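Local coordinates for putative glutathione S-transferase (Sinorhizobium meliloti, PDB 4MDC), which probably transfers glutathione to electrophilic substrates, as a homodimer with the two-domain fold of the glutathione S-transferases, at residues B[89-94]-B[105-110]; B[137-142]-B[158-163]; B[143-148]-B[236-241]. All blocks are in the same frame, centred on the assembly; numbering follows the deposited sequence.

Along the chain, contact 1 closes before the other two open. It ties helix 86-96, from the thioredoxin-like N-terminal domain, to the loop that leads into helix 111-145, and it lies across the centre of the chain from contacts 2 and 3, with centres 33 and 34 Å away. Contacts 2 and 3 both use the far end of helix 111-145. Their centres are 13 Å apart, their segments alternate along the chain, and they touch: Ile141 packs on Val241. Helix 111-145 thus runs from the interdomain linker at one side to a second cluster, where helix 157-165 and the segment after helix 231-235 meet its C-terminal end.

Contact 1 (B[89-94]-B[105-110]); sequences ISEYLD and RLLAED
Arg105 reaches out of its loop and takes hold of Asp94 on helix 86-96. Its chain leaves CB with CG opposite the backbone N (chi1 -167°) and stays extended as far as NE, which carries the guanidinium up to the carboxylate. On the way, CG passes 3.8 Å from Asp94 OD1, and CD runs on beside the same oxygen. At the tip the grip is side-on and double: NE donates to Asp94 OD1 at 3.1 Å, and NH2 to Asp94 OD2 at 2.7 Å. Both bonds are nearly straight (168° and 167°), both oxygens offer their syn lone pairs, and the two planes are nearly coplanar. NH1 binds Glu109 OE1 at 2.7 Å, so one guanidinium joins two acids in a single network. Over one face, above its centre, sits the O of Ala108, a residue modelled in two conformers. An alanine in place of Arg105 is likely to leave both Asp94 and Glu109 without their shared counter-charge and to set the Asp94 carboxylate free to turn.

Leu107 also has two conformers, so its contacts are less certain; in one, CB would lie 3.6 Å from Asp94 OD1 and CD2 3.6 Å from Glu91 OE1. Glu91 OE2 forms a salt bridge with Arg118 of helix 111-145 in the same chain. A bidentate, coplanar carboxylate-guanidinium salt bridge is the motif here, fastening the last helix of the N-terminal domain to the linker that enters the helical C-terminal domain of a glutathione S-transferase.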
loop_
_atom_site.group_PDB
_atom_site.type_symbol
_atom_site.label_atom_id
_atom_site.label_comp_id
_atom_site.label_asym_id
_atom_site.label_seq_id
_atom_site.Cartn_x
_atom_site.Cartn_y
_atom_site.Cartn_z
ATOM N N ILE B 89 -1.669 10.940 -0.573
ATOM C CA ILE B 89 -1.787 12.219 0.023
ATOM C C ILE B 89 -0.461 12.771 0.527
ATOM O O ILE B 89 -0.118 13.964 0.328
ATOM C CB ILE B 89 -2.857 12.189 1.153
ATOM C CG1 ILE B 89 -4.234 11.849 0.619
ATOM C CG2 ILE B 89 -2.869 13.533 1.854
ATOM C CD1 ILE B 89 -5.187 11.422 1.734
ATOM N N SER B 90 0.311 11.925 1.227
ATOM C CA SER B 90 1.589 12.374 1.771
ATOM C C SER B 90 2.595 12.811 0.664
ATOM O O SER B 90 3.359 13.763 0.862
ATOM C CB SER B 90 2.177 11.296 2.722
ATOM O OG SER B 90 2.548 10.120 2.025
ATOM N N GLU B 91 2.564 12.135 -0.468
ATOM C CA GLU B 91 3.453 12.491 -1.601
ATOM C C GLU B 91 3.009 13.840 -2.168
ATOM O O GLU B 91 3.826 14.703 -2.440
ATOM C CB GLU B 91 3.449 11.397 -2.700
ATOM C CG GLU B 91 4.011 10.042 -2.216
ATOM C CD GLU B 91 5.485 10.063 -1.823
ATOM O OE1 GLU B 91 6.246 10.958 -2.322
ATOM O OE2 GLU B 91 5.908 9.141 -1.074
ATOM N N TYR B 92 1.705 13.975 -2.337
ATOM C CA TYR B 92 1.095 15.223 -2.827
ATOM C C TYR B 92 1.454 16.417 -1.937
ATOM O O TYR B 92 1.865 17.470 -2.452
ATOM C CB TYR B 92 -0.431 15.096 -2.940
ATOM C CG TYR B 92 -1.149 16.366 -3.338
ATOM C CD1 TYR B 92 -1.214 16.779 -4.661
ATOM C CD2 TYR B 92 -1.726 17.192 -2.358
ATOM C CE1 TYR B 92 -1.852 17.941 -5.029
ATOM C CE2 TYR B 92 -2.356 18.368 -2.717
ATOM C CZ TYR B 92 -2.422 18.756 -4.050
ATOM O OH TYR B 92 -3.060 19.892 -4.463
ATOM N N LEU B 93 1.327 16.224 -0.619
ATOM C CA LEU B 93 1.718 17.254 0.328
ATOM C C LEU B 93 3.204 17.592 0.296
ATOM O O LEU B 93 3.559 18.770 0.440
ATOM C CB LEU B 93 1.276 16.931 1.759
ATOM C CG LEU B 93 -0.236 16.901 1.937
ATOM C CD1 LEU B 93 -0.610 16.403 3.312
ATOM C CD2 LEU B 93 -0.888 18.237 1.668
ATOM N N ASP B 94 4.088 16.617 0.067
ATOM C CA ASP B 94 5.486 16.929 -0.122
ATOM C C ASP B 94 5.691 17.799 -1.368
ATOM O O ASP B 94 6.473 18.768 -1.350
ATOM C CB ASP B 94 6.397 15.696 -0.234
ATOM C CG ASP B 94 7.874 16.069 -0.191
ATOM O OD1 ASP B 94 8.361 16.573 0.841
ATOM O OD2 ASP B 94 8.581 15.898 -1.236
ATOM N N ARG B 105 11.074 19.899 6.542
ATOM C CA ARG B 105 10.640 18.900 5.589
ATOM C C ARG B 105 10.627 17.475 6.190
ATOM O O ARG B 105 11.627 17.024 6.697
ATOM C CB ARG B 105 11.540 18.946 4.358
ATOM C CG ARG B 105 10.988 18.160 3.163
ATOM C CD ARG B 105 11.931 18.101 1.970
ATOM N NE ARG B 105 11.298 17.456 0.804
ATOM C CZ ARG B 105 11.851 17.309 -0.400
ATOM N NH1 ARG B 105 13.084 17.780 -0.657
ATOM N NH2 ARG B 105 11.157 16.713 -1.366
ATOM N N LEU B 106 9.532 16.763 6.015
ATOM C CA LEU B 106 9.336 15.435 6.580
ATOM C C LEU B 106 9.706 14.245 5.639
ATOM O O LEU B 106 9.728 13.091 6.071
ATOM C CB LEU B 106 7.909 15.303 7.023
ATOM C CG LEU B 106 7.547 16.227 8.180
ATOM C CD1 LEU B 106 6.051 16.335 8.253
ATOM C CD2 LEU B 106 8.166 15.698 9.471
ATOM N N LEU B 107 9.920 14.552 4.342
ATOM C CA LEU B 107 10.415 13.603 3.329
ATOM C C LEU B 107 11.688 14.126 2.650
ATOM O O LEU B 107 11.642 15.101 1.901
ATOM C CB LEU B 107 9.417 13.445 2.184
ATOM C CG LEU B 107 9.659 12.273 1.206
ATOM C CD1 LEU B 107 9.665 10.907 1.880
ATOM C CD2 LEU B 107 8.577 12.296 0.135
ATOM N N ALA B 108 12.802 13.445 2.864
ATOM C CA ALA B 108 14.077 13.896 2.338
ATOM C C ALA B 108 14.215 14.151 0.808
ATOM O O ALA B 108 13.296 13.918 0.027
ATOM C CB ALA B 108 15.107 12.898 2.801
ATOM N N GLU B 109 15.361 14.692 0.410
ATOM C CA GLU B 109 15.693 14.891 -1.009
ATOM C C GLU B 109 16.392 13.646 -1.617
ATOM O O GLU B 109 16.045 13.213 -2.705
ATOM C CB GLU B 109 16.553 16.139 -1.127
ATOM C CG GLU B 109 16.938 16.534 -2.545
ATOM C CD GLU B 109 15.839 17.240 -3.306
ATOM O OE1 GLU B 109 14.732 17.448 -2.751
ATOM O OE2 GLU B 109 16.078 17.568 -4.488
ATOM N N ASP B 110 17.317 13.054 -0.872
ATOM C CA ASP B 110 18.097 11.916 -1.338
ATOM C C ASP B 110 17.221 10.670 -1.611
ATOM O O ASP B 110 16.443 10.289 -0.737
ATOM C CB ASP B 110 19.135 11.563 -0.282
ATOM C CG ASP B 110 19.930 10.364 -0.648
ATOM O OD1 ASP B 110 20.860 10.496 -1.461
ATOM O OD2 ASP B 110 19.583 9.247 -0.207
#

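Contact 2 (B[137-142]-B[158-163]); sequences VRERIF and KILRTS
Glu139 and Arg140 of helix 111-145 meet Ile159 and Leu160 of helix 157-165, and what passes between them is van der Waals contact. Leu160 does its share with one methyl: CD2 lies 3.9 Å from Glu139 CB and equally far from Arg140 CG, resting against the stems of two neighbouring side chains. Ile159 works against the stem of Glu139, its CG2 branch 3.8 Å from Glu139 CG and its CD1 end 3.7 Å from Glu139 OE2. Glu139 bends at chi2 (-50°), which folds its carboxylate back across Ile159 instead of sending it straight out.

The polar ends are served by other residues. Glu139 OE1 accepts from the backbone N of Asp156 and pairs with Lys143, while Arg140 NH1 bridges to Glu208 and also bonds Leu206 O.

Bonds inside each helix come next. Val137 O takes both Ile141 N and Phe142 N, the latter at 3.2 Å, marking a wider pi-type turn. Ser163 OG donates to Ile159 O at 2.9 Å, from above the carbonyl plane, and Ser163 N binds the same oxygen.

The two axes approach to 9.8 Å at 124°, so the short helix slants back across the long one. Pro135 of helix 111-145 extends the interface under Ile159 and Ser163, while Phe142 meets Trp57 and His29, the latter just beyond strand 25-28.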
loop_
_atom_site.group_PDB
_atom_site.type_symbol
_atom_site.label_atom_id
_atom_site.label_comp_id
_atom_site.label_asym_id
_atom_site.label_seq_id
_atom_site.Cartn_x
_atom_site.Cartn_y
_atom_site.Cartn_z
ATOM N N VAL B 137 -9.336 -3.035 15.533
ATOM C CA VAL B 137 -10.300 -1.899 15.537
ATOM C C VAL B 137 -11.700 -2.395 15.099
ATOM O O VAL B 137 -12.753 -1.989 15.627
ATOM C CB VAL B 137 -9.759 -0.754 14.653
ATOM C CG1 VAL B 137 -10.844 0.253 14.329
ATOM C CG2 VAL B 137 -8.579 -0.064 15.334
ATOM N N ARG B 138 -11.731 -3.232 14.086
ATOM C CA ARG B 138 -13.023 -3.709 13.593
ATOM C C ARG B 138 -13.764 -4.474 14.678
ATOM O O ARG B 138 -14.964 -4.256 14.899
ATOM C CB ARG B 138 -12.836 -4.603 12.379
ATOM C CG ARG B 138 -14.154 -5.123 11.809
ATOM C CD ARG B 138 -13.972 -5.992 10.583
ATOM N NE ARG B 138 -15.225 -6.652 10.261
ATOM C CZ ARG B 138 -16.214 -6.133 9.541
ATOM N NH1 ARG B 138 -16.113 -4.925 9.016
ATOM N NH2 ARG B 138 -17.312 -6.859 9.320
ATOM N N GLU B 139 -13.073 -5.342 15.382
ATOM C CA GLU B 139 -13.706 -6.119 16.432
ATOM C C GLU B 139 -14.101 -5.278 17.657
ATOM O O GLU B 139 -15.200 -5.444 18.185
ATOM C CB GLU B 139 -12.817 -7.250 16.893
ATOM C CG GLU B 139 -12.592 -8.328 15.846
ATOM C CD GLU B 139 -13.883 -8.828 15.200
ATOM O OE1 GLU B 139 -14.870 -9.098 15.928
ATOM O OE2 GLU B 139 -13.941 -8.898 13.961
ATOM N N ARG B 140 -13.229 -4.354 18.059
ATOM C CA ARG B 140 -13.473 -3.527 19.255
ATOM C C ARG B 140 -14.268 -2.260 19.060
ATOM O O ARG B 140 -14.899 -1.777 19.987
ATOM C CB ARG B 140 -12.142 -3.196 19.908
ATOM C CG ARG B 140 -11.503 -4.480 20.353
ATOM C CD ARG B 140 -10.556 -4.322 21.513
ATOM N NE ARG B 140 -11.199 -3.596 22.616
ATOM C CZ ARG B 140 -10.570 -2.800 23.482
ATOM N NH1 ARG B 140 -9.263 -2.680 23.468
ATOM N NH2 ARG B 140 -11.265 -2.140 24.396
ATOM N N ILE B 141 -14.199 -1.661 17.900
ATOM C CA ILE B 141 -14.857 -0.370 17.663
ATOM C C ILE B 141 -16.108 -0.721 16.791
ATOM O O ILE B 141 -17.302 -0.649 17.208
ATOM C CB ILE B 141 -13.856 0.663 17.014
ATOM C CG1 ILE B 141 -12.619 0.959 17.922
ATOM C CG2 ILE B 141 -14.530 1.983 16.636
ATOM C CD1 ILE B 141 -12.946 1.654 19.203
ATOM N N PHE B 142 -15.819 -1.153 15.576
ATOM C CA PHE B 142 -16.829 -1.105 14.522
ATOM C C PHE B 142 -17.974 -2.105 14.697
ATOM O O PHE B 142 -19.139 -1.773 14.419
ATOM C CB PHE B 142 -16.201 -1.239 13.142
ATOM C CG PHE B 142 -15.193 -0.178 12.792
ATOM C CD1 PHE B 142 -15.168 1.061 13.418
ATOM C CD2 PHE B 142 -14.291 -0.415 11.763
ATOM C CE1 PHE B 142 -14.212 2.004 13.056
ATOM C CE2 PHE B 142 -13.350 0.526 11.386
ATOM C CZ PHE B 142 -13.307 1.746 12.044
ATOM N N LYS B 158 -11.355 -15.049 18.396
ATOM C CA LYS B 158 -10.244 -15.642 17.658
ATOM C C LYS B 158 -9.469 -14.562 16.872
ATOM O O LYS B 158 -8.234 -14.543 16.879
ATOM C CB LYS B 158 -10.715 -16.779 16.757
ATOM C CG LYS B 158 -9.587 -17.415 15.925
ATOM C CD LYS B 158 -10.022 -18.361 14.803
ATOM C CE LYS B 158 -9.163 -18.135 13.561
ATOM N NZ LYS B 158 -8.735 -19.420 12.947
ATOM N N ILE B 159 -10.201 -13.658 16.238
ATOM C CA ILE B 159 -9.560 -12.507 15.586
ATOM C C ILE B 159 -8.850 -11.602 16.613
ATOM O O ILE B 159 -7.713 -11.178 16.381
ATOM C CB ILE B 159 -10.564 -11.714 14.742
ATOM C CG1 ILE B 159 -11.030 -12.584 13.578
ATOM C CG2 ILE B 159 -9.915 -10.429 14.218
ATOM C CD1 ILE B 159 -12.258 -12.036 12.868
ATOM N N LEU B 160 -9.476 -11.330 17.763
ATOM C CA LEU B 160 -8.780 -10.561 18.809
ATOM C C LEU B 160 -7.483 -11.214 19.204
ATOM O O LEU B 160 -6.467 -10.556 19.367
ATOM C CB LEU B 160 -9.599 -10.391 20.092
ATOM C CG LEU B 160 -10.750 -9.411 20.026
ATOM C CD1 LEU B 160 -11.487 -9.363 21.354
ATOM C CD2 LEU B 160 -10.242 -8.053 19.669
ATOM N N ARG B 161 -7.524 -12.521 19.423
ATOM C CA ARG B 161 -6.332 -13.209 19.877
ATOM C C ARG B 161 -5.202 -13.156 18.869
ATOM O O ARG B 161 -4.079 -12.940 19.245
ATOM C CB ARG B 161 -6.679 -14.644 20.275
ATOM C CG ARG B 161 -5.542 -15.449 20.830
ATOM C CD ARG B 161 -6.131 -16.738 21.338
ATOM N NE ARG B 161 -6.681 -17.557 20.265
ATOM C CZ ARG B 161 -7.963 -17.921 20.086
ATOM N NH1 ARG B 161 -8.945 -17.544 20.916
ATOM N NH2 ARG B 161 -8.261 -18.693 19.039
ATOM N N THR B 162 -5.524 -13.396 17.609
ATOM C CA THR B 162 -4.541 -13.387 16.538
ATOM C C THR B 162 -3.922 -11.990 16.453
ATOM O O THR B 162 -2.695 -11.861 16.419
ATOM C CB THR B 162 -5.165 -13.808 15.197
ATOM O OG1 THR B 162 -5.681 -15.121 15.326
ATOM C CG2 THR B 162 -4.112 -13.866 14.072
ATOM N N SER B 163 -4.768 -10.962 16.392
ATOM C CA SER B 163 -4.272 -9.600 16.246
ATOM C C SER B 163 -3.383 -9.186 17.402
ATOM O O SER B 163 -2.320 -8.633 17.218
ATOM C CB SER B 163 -5.418 -8.620 16.183
ATOM O OG SER B 163 -6.288 -8.975 15.174
#

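Contact 3 (B[143-148]-B[236-241]); sequences KLQMTP and ERVRGV
The amide of Gln145 meets Arg239 through NE2, and no atom of 236-241 stacks on its faces. Arg239 O, the carbonyl of the second residue of a type II beta turn from Val238 to Val241, lies beyond the NH2 end, nearly in line with the CD-NE2 bond. Neither N-H can therefore point squarely at it, and the hydrogen bond is weak: 3.1 Å from Gln145 NE2 to Arg239 O, with only 122° at the hydrogen. Arg239 is modelled in two conformers, which makes the bond doubtful as well. Val238 CG1 also lies off the NH2 end, near the amide plane, 4.3 Å from Gln145 NE2.

Gln145 closes helix 111-145, and its side chain is stretched out beyond CG (chi2 175°), which is how the amide spans the gap to the turn. The joint is thin, one weak bond with light contacts round it, and firmer links lie nearby. Tyr205 OH bonds both Val238 N and Val241 O, the two ends of the turn. Glu236 forms salt bridges with Arg36 and Arg39 of helix 33-44, tying this C-terminal segment to the N-terminal domain, and within 236-241 its backbone O is held by Arg237 NH1. Gly240 takes the turn's positive phi (75°), and Val241 N closes it on Val238 O at 3.1 Å.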
loop_
_atom_site.group_PDB
_atom_site.type_symbol
_atom_site.label_atom_id
_atom_site.label_comp_id
_atom_site.label_asym_id
_atom_site.label_seq_id
_atom_site.Cartn_x
_atom_site.Cartn_y
_atom_site.Cartn_z
ATOM N N LYS B 143 -17.667 -3.309 15.165
ATOM C CA LYS B 143 -18.699 -4.341 15.411
ATOM C C LYS B 143 -19.696 -4.013 16.537
ATOM O O LYS B 143 -20.750 -4.676 16.666
ATOM C CB LYS B 143 -18.035 -5.679 15.758
ATOM C CG LYS B 143 -17.566 -6.537 14.571
ATOM C CD LYS B 143 -18.436 -7.760 14.409
ATOM C CE LYS B 143 -17.753 -8.847 13.588
ATOM N NZ LYS B 143 -17.197 -9.867 14.508
ATOM N N LEU B 144 -19.351 -3.028 17.365
ATOM C CA LEU B 144 -20.279 -2.501 18.380
ATOM C C LEU B 144 -21.217 -1.491 17.756
ATOM O O LEU B 144 -22.419 -1.500 18.001
ATOM C CB LEU B 144 -19.525 -1.789 19.513
ATOM C CG LEU B 144 -19.015 -2.588 20.717
ATOM C CD1 LEU B 144 -18.493 -1.597 21.754
ATOM C CD2 LEU B 144 -20.091 -3.487 21.316
ATOM N N GLN B 145 -20.644 -0.603 16.962
ATOM C CA GLN B 145 -21.391 0.456 16.325
ATOM C C GLN B 145 -22.322 -0.073 15.203
ATOM O O GLN B 145 -23.328 0.536 14.900
ATOM C CB GLN B 145 -20.415 1.536 15.824
ATOM C CG GLN B 145 -19.575 2.146 16.950
ATOM C CD GLN B 145 -18.504 3.131 16.486
ATOM O OE1 GLN B 145 -18.220 3.261 15.289
ATOM N NE2 GLN B 145 -17.894 3.842 17.446
HETATM N N MSE B 146 -21.989 -1.218 14.619
HETATM C CA MSE B 146 -22.734 -1.766 13.490
HETATM C C MSE B 146 -23.982 -2.451 13.954
HETATM O O MSE B 146 -24.007 -3.059 15.028
HETATM C CB MSE B 146 -21.946 -2.848 12.745
HETATM C CG MSE B 146 -20.976 -2.288 11.723
HETATM SE SE MSE B 146 -19.805 -3.757 11.160
HETATM C CE MSE B 146 -18.119 -2.874 10.755
ATOM N N THR B 147 -25.023 -2.369 13.128
ATOM C CA THR B 147 -26.248 -3.156 13.320
ATOM C C THR B 147 -26.003 -4.599 12.858
ATOM O O THR B 147 -25.063 -4.847 12.085
ATOM C CB THR B 147 -27.440 -2.602 12.497
ATOM O OG1 THR B 147 -27.165 -2.735 11.094
ATOM C CG2 THR B 147 -27.721 -1.144 12.858
ATOM N N PRO B 148 -26.843 -5.552 13.322
ATOM C CA PRO B 148 -26.705 -6.940 12.864
ATOM C C PRO B 148 -26.642 -7.059 11.340
ATOM O O PRO B 148 -25.781 -7.765 10.821
ATOM C CB PRO B 148 -27.961 -7.613 13.420
ATOM C CG PRO B 148 -28.228 -6.859 14.683
ATOM C CD PRO B 148 -27.867 -5.429 14.378
ATOM N N GLU B 236 -8.878 14.093 21.211
ATOM C CA GLU B 236 -9.914 13.418 20.438
ATOM C C GLU B 236 -10.548 12.280 21.237
ATOM O O GLU B 236 -9.856 11.557 21.945
ATOM C CB GLU B 236 -9.242 12.734 19.234
ATOM C CG GLU B 236 -10.200 12.271 18.220
ATOM C CD GLU B 236 -9.572 12.224 16.875
ATOM O OE1 GLU B 236 -8.744 11.303 16.628
ATOM O OE2 GLU B 236 -9.958 13.129 16.122
ATOM N N ARG B 237 -11.850 12.087 21.063
ATOM C CA ARG B 237 -12.489 10.936 21.628
ATOM C C ARG B 237 -13.321 10.236 20.567
ATOM O O ARG B 237 -13.908 10.875 19.688
ATOM C CB ARG B 237 -13.360 11.352 22.837
ATOM C CG ARG B 237 -12.580 11.886 24.059
ATOM C CD ARG B 237 -11.697 10.823 24.705
ATOM N NE ARG B 237 -10.917 11.337 25.834
ATOM C CZ ARG B 237 -9.710 11.907 25.752
ATOM N NH1 ARG B 237 -9.054 12.022 24.583
ATOM N NH2 ARG B 237 -9.122 12.344 26.875
ATOM N N VAL B 238 -13.400 8.931 20.685
ATOM C CA VAL B 238 -14.172 8.110 19.790
ATOM C C VAL B 238 -15.523 7.854 20.407
ATOM O O VAL B 238 -15.590 7.452 21.590
ATOM C CB VAL B 238 -13.446 6.774 19.569
ATOM C CG1 VAL B 238 -14.251 5.851 18.680
ATOM C CG2 VAL B 238 -12.080 7.049 18.969
ATOM N N ARG B 239 -16.591 8.043 19.622
ATOM C CA ARG B 239 -17.949 7.856 20.115
ATOM C C ARG B 239 -18.117 6.459 20.712
ATOM O O ARG B 239 -17.842 5.478 20.073
ATOM C CB ARG B 239 -18.962 8.151 18.974
ATOM C CG ARG B 239 -20.423 8.102 19.381
ATOM C CD ARG B 239 -21.286 9.018 18.476
ATOM N NE ARG B 239 -22.716 8.745 18.542
ATOM C CZ ARG B 239 -23.450 8.993 19.618
ATOM N NH1 ARG B 239 -22.871 9.475 20.707
ATOM N NH2 ARG B 239 -24.745 8.734 19.609
ATOM N N GLY B 240 -18.578 6.393 21.973
ATOM C CA GLY B 240 -18.859 5.115 22.651
ATOM C C GLY B 240 -17.659 4.288 23.132
ATOM O O GLY B 240 -17.809 3.137 23.515
ATOM N N VAL B 241 -16.463 4.860 23.107
ATOM C CA VAL B 241 -15.276 4.165 23.622
ATOM C C VAL B 241 -14.418 5.119 24.397
ATOM O O VAL B 241 -13.849 6.059 23.829
ATOM C CB VAL B 241 -14.417 3.540 22.477
ATOM C CG1 VAL B 241 -13.305 2.647 23.030
ATOM C CG2 VAL B 241 -15.328 2.756 21.548
#